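Local coordinates for protein glia-derived nexin (Homo sapiens, PDB 4DY0) that inhibits serine proteases such as thrombin, trypsin and urokinase as a heparin-binding serpin, and promotes neurite extension by blocking thrombin, at residues A[15-23]-A[283-292]; A[41-49]-A[107-117]. One frame throughout, in Å; residues are numbered along the deposited sequence.

Contact 1: A[15-23]-A[283-292]; sequences TGIQVFNQI and TDLKEPLKVL
Apolar packing between Val19 and the residues Pro288, Leu289 and Leu292 makes the centre of this contact. Because its CG1 lies opposite the backbone N (chi1 170°) and CG2 beside it, Val19 sends its two methyls to different partners. CG1 of Val19 rests 3.8 Å from CB of Pro288, the side chains roughly perpendicular, while Val19 CG2 meets Leu292 CD1 at 4.0 Å and Leu289 CD2 at 4.2 Å. One turn on, Ile23 lays CG1 against the proline ring, 4.0 Å from Pro288 CG. The axes of 15-23 and 286-291 approach to 9.5 Å at 111°, a steep crossing; in the serpin fold these lie on the N-terminal helix 5-26 and on the short helix after strand 266-284. Helix 36-47 adds to the same core, Ile39 touching Val19. Among the polar side chains, the extended Gln22 lies across Val291 and Leu292, its amide end facing the Val291 side chain, while Gln18 is exposed at the margin, NE2 3.5 Å from Leu292 CD2. Within 283-292, Asp284 OD1 caps the short helix by accepting from Lys286 N at 3.3 Å, nearly straight (167°) but from above the carboxylate plane.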
loop_
_atom_site.group_PDB
_atom_site.type_symbol
_atom_site.label_atom_id
_atom_site.label_comp_id
_atom_site.label_asym_id
_atom_site.label_seq_id
_atom_site.Cartn_x
_atom_site.Cartn_y
_atom_site.Cartn_z
ATOM N N THR A 15 6.091 9.639 -0.074
ATOM C CA THR A 15 5.881 9.630 1.367
ATOM C C THR A 15 5.545 8.207 1.792
ATOM O O THR A 15 6.130 7.671 2.732
ATOM C CB THR A 15 4.744 10.579 1.796
ATOM O OG1 THR A 15 5.158 11.934 1.605
ATOM C CG2 THR A 15 4.401 10.383 3.264
ATOM N N GLY A 16 4.607 7.593 1.081
ATOM C CA GLY A 16 4.198 6.237 1.390
ATOM C C GLY A 16 5.335 5.242 1.267
ATOM O O GLY A 16 5.471 4.338 2.085
ATOM N N ILE A 17 6.153 5.403 0.236
ATOM C CA ILE A 17 7.272 4.495 0.015
ATOM C C ILE A 17 8.317 4.631 1.130
ATOM O O ILE A 17 8.879 3.635 1.600
ATOM C CB ILE A 17 7.910 4.720 -1.371
ATOM C CG1 ILE A 17 6.929 4.315 -2.473
ATOM C CG2 ILE A 17 9.208 3.930 -1.509
ATOM C CD1 ILE A 17 7.419 4.623 -3.879
ATOM N N GLN A 18 8.564 5.863 1.560
ATOM C CA GLN A 18 9.509 6.119 2.644
ATOM C C GLN A 18 9.102 5.369 3.902
ATOM O O GLN A 18 9.952 4.845 4.626
ATOM C CB GLN A 18 9.607 7.617 2.936
ATOM C CG GLN A 18 10.472 8.374 1.943
ATOM C CD GLN A 18 10.456 9.869 2.182
ATOM O OE1 GLN A 18 10.333 10.653 1.243
ATOM N NE2 GLN A 18 10.577 10.272 3.443
ATOM N N VAL A 19 7.800 5.319 4.158
ATOM C CA VAL A 19 7.287 4.555 5.282
ATOM C C VAL A 19 7.608 3.078 5.085
ATOM O O VAL A 19 8.140 2.426 5.985
ATOM C CB VAL A 19 5.770 4.760 5.468
ATOM C CG1 VAL A 19 5.217 3.767 6.476
ATOM C CG2 VAL A 19 5.483 6.199 5.895
ATOM N N PHE A 20 7.304 2.553 3.901
ATOM C CA PHE A 20 7.641 1.165 3.593
ATOM C C PHE A 20 9.116 0.883 3.878
ATOM O O PHE A 20 9.458 -0.144 4.479
ATOM C CB PHE A 20 7.319 0.838 2.133
ATOM C CG PHE A 20 7.774 -0.531 1.701
ATOM C CD1 PHE A 20 6.964 -1.643 1.896
ATOM C CD2 PHE A 20 9.013 -0.709 1.099
ATOM C CE1 PHE A 20 7.378 -2.900 1.498
ATOM C CE2 PHE A 20 9.437 -1.970 0.701
ATOM C CZ PHE A 20 8.620 -3.064 0.898
ATOM N N ASN A 21 9.982 1.797 3.447
ATOM C CA ASN A 21 11.425 1.622 3.604
ATOM C C ASN A 21 11.839 1.553 5.067
ATOM O O ASN A 21 12.825 0.907 5.422
ATOM C CB ASN A 21 12.184 2.744 2.896
ATOM C CG ASN A 21 12.060 2.663 1.393
ATOM O OD1 ASN A 21 11.766 1.601 0.841
ATOM N ND2 ASN A 21 12.291 3.783 0.715
ATOM N N GLN A 22 11.080 2.225 5.917
ATOM C CA GLN A 22 11.343 2.176 7.342
ATOM C C GLN A 22 10.985 0.817 7.898
ATOM O O GLN A 22 11.801 0.162 8.550
ATOM C CB GLN A 22 10.518 3.226 8.063
ATOM C CG GLN A 22 11.089 4.609 8.003
ATOM C CD GLN A 22 10.443 5.489 9.035
ATOM O OE1 GLN A 22 9.948 6.566 8.725
ATOM N NE2 GLN A 22 10.415 5.018 10.277
ATOM N N ILE A 23 9.750 0.403 7.639
ATOM C CA ILE A 23 9.235 -0.844 8.183
ATOM C C ILE A 23 10.122 -2.004 7.760
ATOM O O ILE A 23 10.539 -2.821 8.576
ATOM C CB ILE A 23 7.793 -1.095 7.720
ATOM C CG1 ILE A 23 6.894 0.062 8.162
ATOM C CG2 ILE A 23 7.286 -2.428 8.265
ATOM C CD1 ILE A 23 5.546 0.102 7.466
ATOM N N THR A 283 -0.551 -3.188 9.521
ATOM C CA THR A 283 0.476 -2.466 10.226
ATOM C C THR A 283 -0.079 -1.201 10.861
ATOM O O THR A 283 -1.042 -0.615 10.370
ATOM C CB THR A 283 1.639 -2.108 9.280
ATOM O OG1 THR A 283 2.839 -1.943 10.041
ATOM C CG2 THR A 283 1.345 -0.825 8.517
ATOM N N ASP A 284 0.530 -0.796 11.970
ATOM C CA ASP A 284 0.219 0.474 12.596
ATOM C C ASP A 284 1.227 1.496 12.092
ATOM O O ASP A 284 2.430 1.343 12.301
ATOM C CB ASP A 284 0.301 0.340 14.117
ATOM C CG ASP A 284 -0.194 1.575 14.842
ATOM O OD1 ASP A 284 -0.559 2.558 14.167
ATOM O OD2 ASP A 284 -0.213 1.563 16.090
ATOM N N LEU A 285 0.738 2.539 11.429
ATOM C CA LEU A 285 1.611 3.525 10.790
ATOM C C LEU A 285 2.238 4.515 11.768
ATOM O O LEU A 285 3.123 5.281 11.394
ATOM C CB LEU A 285 0.839 4.282 9.706
ATOM C CG LEU A 285 0.878 3.717 8.283
ATOM C CD1 LEU A 285 1.259 2.247 8.277
ATOM C CD2 LEU A 285 -0.449 3.946 7.565
ATOM N N LYS A 286 1.787 4.494 13.016
ATOM C CA LYS A 286 2.209 5.487 14.010
ATOM C C LYS A 286 3.720 5.742 14.092
ATOM O O LYS A 286 4.172 6.871 13.896
ATOM C CB LYS A 286 1.661 5.131 15.395
ATOM C CG LYS A 286 2.180 6.027 16.513
ATOM C CD LYS A 286 1.282 5.973 17.737
ATOM C CE LYS A 286 1.189 4.568 18.297
ATOM N NZ LYS A 286 0.255 4.502 19.449
ATOM N N GLU A 287 4.498 4.707 14.391
ATOM C CA GLU A 287 5.936 4.890 14.621
ATOM C C GLU A 287 6.703 5.428 13.407
ATOM O O GLU A 287 7.460 6.393 13.527
ATOM C CB GLU A 287 6.575 3.606 15.152
ATOM C CG GLU A 287 6.077 3.214 16.535
ATOM C CD GLU A 287 6.342 4.292 17.571
ATOM O OE1 GLU A 287 7.502 4.746 17.678
ATOM O OE2 GLU A 287 5.391 4.682 18.282
ATOM N N PRO A 288 6.519 4.801 12.237
ATOM C CA PRO A 288 7.178 5.292 11.035
ATOM C C PRO A 288 6.834 6.754 10.761
ATOM O O PRO A 288 7.702 7.532 10.354
ATOM C CB PRO A 288 6.608 4.396 9.933
ATOM C CG PRO A 288 6.250 3.132 10.634
ATOM C CD PRO A 288 5.773 3.553 11.996
ATOM N N LEU A 289 5.582 7.137 10.986
ATOM C CA LEU A 289 5.191 8.530 10.772
ATOM C C LEU A 289 5.946 9.482 11.708
ATOM O O LEU A 289 6.352 10.568 11.301
ATOM C CB LEU A 289 3.673 8.705 10.890
ATOM C CG LEU A 289 2.876 8.090 9.730
ATOM C CD1 LEU A 289 1.386 8.205 9.966
ATOM C CD2 LEU A 289 3.257 8.723 8.394
ATOM N N LYS A 290 6.138 9.074 12.958
ATOM C CA LYS A 290 6.930 9.867 13.894
ATOM C C LYS A 290 8.339 10.128 13.354
ATOM O O LYS A 290 8.837 11.249 13.416
ATOM C CB LYS A 290 7.044 9.162 15.243
ATOM C CG LYS A 290 5.751 9.037 16.020
ATOM C CD LYS A 290 6.031 8.445 17.401
ATOM C CE LYS A 290 4.749 8.179 18.167
ATOM N NZ LYS A 290 5.039 7.707 19.546
ATOM N N VAL A 291 8.982 9.084 12.838
ATOM C CA VAL A 291 10.332 9.210 12.299
ATOM C C VAL A 291 10.373 10.263 11.194
ATOM O O VAL A 291 11.392 10.935 11.005
ATOM C CB VAL A 291 10.854 7.863 11.752
ATOM C CG1 VAL A 291 12.150 8.060 10.964
ATOM C CG2 VAL A 291 11.043 6.865 12.887
ATOM N N LEU A 292 9.263 10.400 10.473
ATOM C CA LEU A 292 9.144 11.414 9.423
ATOM C C LEU A 292 8.907 12.811 9.991
ATOM O O LEU A 292 8.964 13.802 9.262
ATOM C CB LEU A 292 8.022 11.061 8.443
ATOM C CG LEU A 292 8.252 9.860 7.523
ATOM C CD1 LEU A 292 7.113 9.746 6.515
ATOM C CD2 LEU A 292 9.602 9.959 6.813
#

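Contact 2: A[41-49]-A[107-117]; sequences SVLGMLQLG and FVTRNKDVFQC
Phe115 drives its ring against the backbone of Gly44 and Met45 in a near-antiparallel pair of serpin helices, 36-47 and 105-115; the axes of 41-47 and 107-115 approach to 10.0 Å at 157°. Ser41 O and Met45 N lie over one ring face, offset toward the rim; Val114 CG1 sits over the centre of the opposite face, and Leu48 CD2 meets the edge, 3.7 Å from CE2 of Phe115. Gly44 brings its backbone C to 3.4 Å from Phe115 CE2; a CB there would collide with the ring. A leucine in place of Phe115 would probably open a gap beside Gly44 and leave the Met45 sulfur without its aromatic partner. That sulfur stands obliquely to the ring, SD 5.4 Å from the centroid and 39° off the normal, a Met-aromatic contact. Leu48 and Asn111 run antiparallel alongside one another, Leu48 CD2 beside the amide. Phe107, its CG opposite the backbone N (chi1 176°), turns its ring toward Leu48 and Gly49, with Leu48 C at the edge and Gly49 CA 3.5 Å from Phe107 CD1. Buried Asn111 OD1 has no polar partner in the model and is crowded by carbons, Met45 CG at 3.1 Å and Leu48 CD2 at 3.4 Å.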
loop_
_atom_site.group_PDB
_atom_site.type_symbol
_atom_site.label_atom_id
_atom_site.label_comp_id
_atom_site.label_asym_id
_atom_site.label_seq_id
_atom_site.Cartn_x
_atom_site.Cartn_y
_atom_site.Cartn_z
ATOM N N SER A 41 -3.297 9.301 1.347
ATOM C CA SER A 41 -4.691 9.637 1.619
ATOM C C SER A 41 -4.970 9.770 3.116
ATOM O O SER A 41 -5.622 10.718 3.564
ATOM C CB SER A 41 -5.616 8.592 0.999
ATOM O OG SER A 41 -5.341 8.452 -0.386
ATOM N N VAL A 42 -4.512 8.725 3.870
ATOM C CA VAL A 42 -4.686 8.748 5.317
ATOM C C VAL A 42 -4.142 10.034 5.949
ATOM O O VAL A 42 -4.741 10.580 6.875
ATOM C CB VAL A 42 -4.047 7.508 5.963
ATOM C CG1 VAL A 42 -3.705 7.772 7.413
ATOM C CG2 VAL A 42 -4.984 6.312 5.822
ATOM N N LEU A 43 -2.972 10.612 5.465
ATOM C CA LEU A 43 -2.408 11.852 5.981
ATOM C C LEU A 43 -3.278 13.043 5.572
ATOM O O LEU A 43 -3.460 13.982 6.345
ATOM C CB LEU A 43 -0.960 12.041 5.513
ATOM C CG LEU A 43 0.100 11.061 6.052
ATOM C CD1 LEU A 43 1.462 11.303 5.400
ATOM C CD2 LEU A 43 0.222 11.141 7.574
ATOM N N GLY A 44 -3.819 13.001 4.359
ATOM C CA GLY A 44 -4.747 14.033 3.901
ATOM C C GLY A 44 -5.997 14.075 4.765
ATOM O O GLY A 44 -6.427 15.141 5.214
ATOM N N MET A 45 -6.579 12.906 5.003
ATOM C CA MET A 45 -7.725 12.780 5.886
ATOM C C MET A 45 -7.478 13.490 7.213
ATOM O O MET A 45 -8.293 14.299 7.651
ATOM C CB MET A 45 -8.043 11.301 6.122
ATOM C CG MET A 45 -8.703 10.628 4.924
ATOM S SD MET A 45 -8.426 8.845 4.821
ATOM C CE MET A 45 -8.745 8.352 6.508
ATOM N N LEU A 46 -6.347 13.189 7.843
ATOM C CA LEU A 46 -5.988 13.798 9.123
ATOM C C LEU A 46 -5.670 15.290 9.001
ATOM O O LEU A 46 -5.870 16.048 9.945
ATOM C CB LEU A 46 -4.795 13.070 9.748
ATOM C CG LEU A 46 -5.050 11.646 10.237
ATOM C CD1 LEU A 46 -3.777 11.039 10.779
ATOM C CD2 LEU A 46 -6.127 11.644 11.299
ATOM N N GLN A 47 -5.165 15.713 7.848
ATOM C CA GLN A 47 -4.825 17.118 7.677
ATOM C C GLN A 47 -6.090 17.978 7.706
ATOM O O GLN A 47 -6.070 19.118 8.165
ATOM C CB GLN A 47 -4.053 17.344 6.381
ATOM C CG GLN A 47 -3.017 18.443 6.494
ATOM C CD GLN A 47 -2.603 19.000 5.149
ATOM O OE1 GLN A 47 -3.330 19.787 4.542
ATOM N NE2 GLN A 47 -1.422 18.605 4.681
ATOM N N LEU A 48 -7.187 17.407 7.217
ATOM C CA LEU A 48 -8.485 18.068 7.206
ATOM C C LEU A 48 -8.941 18.507 8.594
ATOM O O LEU A 48 -9.706 19.462 8.725
ATOM C CB LEU A 48 -9.534 17.130 6.602
ATOM C CG LEU A 48 -10.025 17.343 5.164
ATOM C CD1 LEU A 48 -9.076 18.188 4.330
ATOM C CD2 LEU A 48 -10.293 15.994 4.500
ATOM N N GLY A 49 -8.481 17.809 9.629
ATOM C CA GLY A 49 -8.951 18.072 10.985
ATOM C C GLY A 49 -7.925 18.719 11.893
ATOM O O GLY A 49 -8.259 19.192 12.980
ATOM N N PHE A 107 -15.317 18.751 8.117
ATOM C CA PHE A 107 -14.407 17.617 8.256
ATOM C C PHE A 107 -15.039 16.321 7.740
ATOM O O PHE A 107 -14.382 15.527 7.063
ATOM C CB PHE A 107 -13.942 17.455 9.710
ATOM C CG PHE A 107 -13.072 16.249 9.936
ATOM C CD1 PHE A 107 -11.712 16.298 9.670
ATOM C CD2 PHE A 107 -13.615 15.064 10.405
ATOM C CE1 PHE A 107 -10.908 15.189 9.873
ATOM C CE2 PHE A 107 -12.818 13.950 10.608
ATOM C CZ PHE A 107 -11.462 14.012 10.341
ATOM N N VAL A 108 -16.313 16.112 8.059
ATOM C CA VAL A 108 -17.032 14.928 7.591
ATOM C C VAL A 108 -17.248 15.004 6.086
ATOM O O VAL A 108 -16.994 14.044 5.356
ATOM C CB VAL A 108 -18.406 14.783 8.271
ATOM C CG1 VAL A 108 -19.168 13.599 7.683
ATOM C CG2 VAL A 108 -18.243 14.627 9.774
ATOM N N THR A 109 -17.715 16.164 5.638
ATOM C CA THR A 109 -18.005 16.405 4.231
ATOM C C THR A 109 -16.769 16.273 3.356
ATOM O O THR A 109 -16.751 15.486 2.410
ATOM C CB THR A 109 -18.588 17.812 4.035
ATOM O OG1 THR A 109 -19.762 17.955 4.842
ATOM C CG2 THR A 109 -18.943 18.044 2.574
ATOM N N ARG A 110 -15.742 17.058 3.673
ATOM C CA ARG A 110 -14.503 17.059 2.901
ATOM C C ARG A 110 -13.896 15.666 2.797
ATOM O O ARG A 110 -13.405 15.275 1.739
ATOM C CB ARG A 110 -13.487 18.041 3.498
ATOM C CG ARG A 110 -13.903 19.508 3.403
ATOM C CD ARG A 110 -13.705 20.053 1.995
ATOM N NE ARG A 110 -12.307 20.394 1.727
ATOM C CZ ARG A 110 -11.815 20.650 0.517
ATOM N NH1 ARG A 110 -12.602 20.594 -0.551
ATOM N NH2 ARG A 110 -10.531 20.953 0.372
ATOM N N ASN A 111 -13.930 14.914 3.894
ATOM C CA ASN A 111 -13.373 13.560 3.894
ATOM C C ASN A 111 -14.121 12.617 2.953
ATOM O O ASN A 111 -13.503 11.831 2.232
ATOM C CB ASN A 111 -13.302 12.983 5.312
ATOM C CG ASN A 111 -11.916 13.118 5.928
ATOM O OD1 ASN A 111 -10.915 12.752 5.310
ATOM N ND2 ASN A 111 -11.853 13.633 7.154
ATOM N N LYS A 112 -15.447 12.704 2.955
ATOM C CA LYS A 112 -16.257 11.879 2.069
ATOM C C LYS A 112 -15.981 12.261 0.624
ATOM O O LYS A 112 -15.793 11.400 -0.235
ATOM C CB LYS A 112 -17.747 12.043 2.384
ATOM C CG LYS A 112 -18.665 11.136 1.566
ATOM N N ASP A 113 -15.937 13.562 0.367
ATOM C CA ASP A 113 -15.753 14.073 -0.986
ATOM C C ASP A 113 -14.368 13.749 -1.555
ATOM O O ASP A 113 -14.251 13.156 -2.626
ATOM C CB ASP A 113 -15.995 15.585 -1.009
ATOM C CG ASP A 113 -15.945 16.166 -2.410
ATOM O OD1 ASP A 113 -15.267 17.201 -2.597
ATOM O OD2 ASP A 113 -16.582 15.591 -3.321
ATOM N N VAL A 114 -13.323 14.130 -0.830
ATOM C CA VAL A 114 -11.960 14.033 -1.347
ATOM C C VAL A 114 -11.318 12.649 -1.223
ATOM O O VAL A 114 -10.608 12.211 -2.128
ATOM C CB VAL A 114 -11.034 15.072 -0.686
ATOM C CG1 VAL A 114 -9.593 14.864 -1.134
ATOM C CG2 VAL A 114 -11.504 16.482 -1.003
ATOM N N PHE A 115 -11.562 11.966 -0.107
ATOM C CA PHE A 115 -10.852 10.721 0.192
ATOM C C PHE A 115 -11.761 9.500 0.298
ATOM O O PHE A 115 -11.313 8.423 0.704
ATOM C CB PHE A 115 -10.031 10.861 1.483
ATOM C CG PHE A 115 -8.993 11.946 1.428
ATOM C CD1 PHE A 115 -7.860 11.801 0.641
ATOM C CD2 PHE A 115 -9.145 13.107 2.167
ATOM C CE1 PHE A 115 -6.902 12.795 0.584
ATOM C CE2 PHE A 115 -8.188 14.109 2.117
ATOM C CZ PHE A 115 -7.065 13.953 1.325
ATOM N N GLN A 116 -13.028 9.662 -0.077
ATOM C CA GLN A 116 -14.017 8.601 0.098
ATOM C C GLN A 116 -13.835 7.988 1.479
ATOM O O GLN A 116 -13.822 6.769 1.641
ATOM C CB GLN A 116 -13.887 7.528 -0.988
ATOM C CG GLN A 116 -13.842 8.072 -2.405
ATOM C CD GLN A 116 -12.523 8.757 -2.727
ATOM O OE1 GLN A 116 -12.479 9.704 -3.513
ATOM N NE2 GLN A 116 -11.441 8.281 -2.115
ATOM N N CYS A 117 -13.676 8.858 2.469
ATOM C CA CYS A 117 -13.444 8.441 3.839
ATOM C C CYS A 117 -14.690 8.672 4.676
ATOM O O CYS A 117 -15.276 9.756 4.659
ATOM C CB CYS A 117 -12.275 9.223 4.434
ATOM S SG CYS A 117 -11.914 8.836 6.164
#

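How the contacts relate
From the N terminus, helix 5-26 supplies 15-23, the first half of contact 1, whose mate 283-292 comes 260 residues later. Contact 2 opens and closes inside that loop: 41-49 on helix 36-47 finds 107-117 across 58 residues, so the two contacts nest and do not cross. Contact 1 brings the N-terminal helix to the end of strand 266-284 and the short helix after it; contact 2 pairs helix 36-47 with helix 105-115. Their centres are 20 Å apart, yet Leu43, pointing away from 107-117, puts its CD1 3.7 Å from Thr15 CG2 and its CD2 4.0 Å from Leu289 CD1. Helix 36-47, one partner of contact 2, thus also packs on both segments of contact 1.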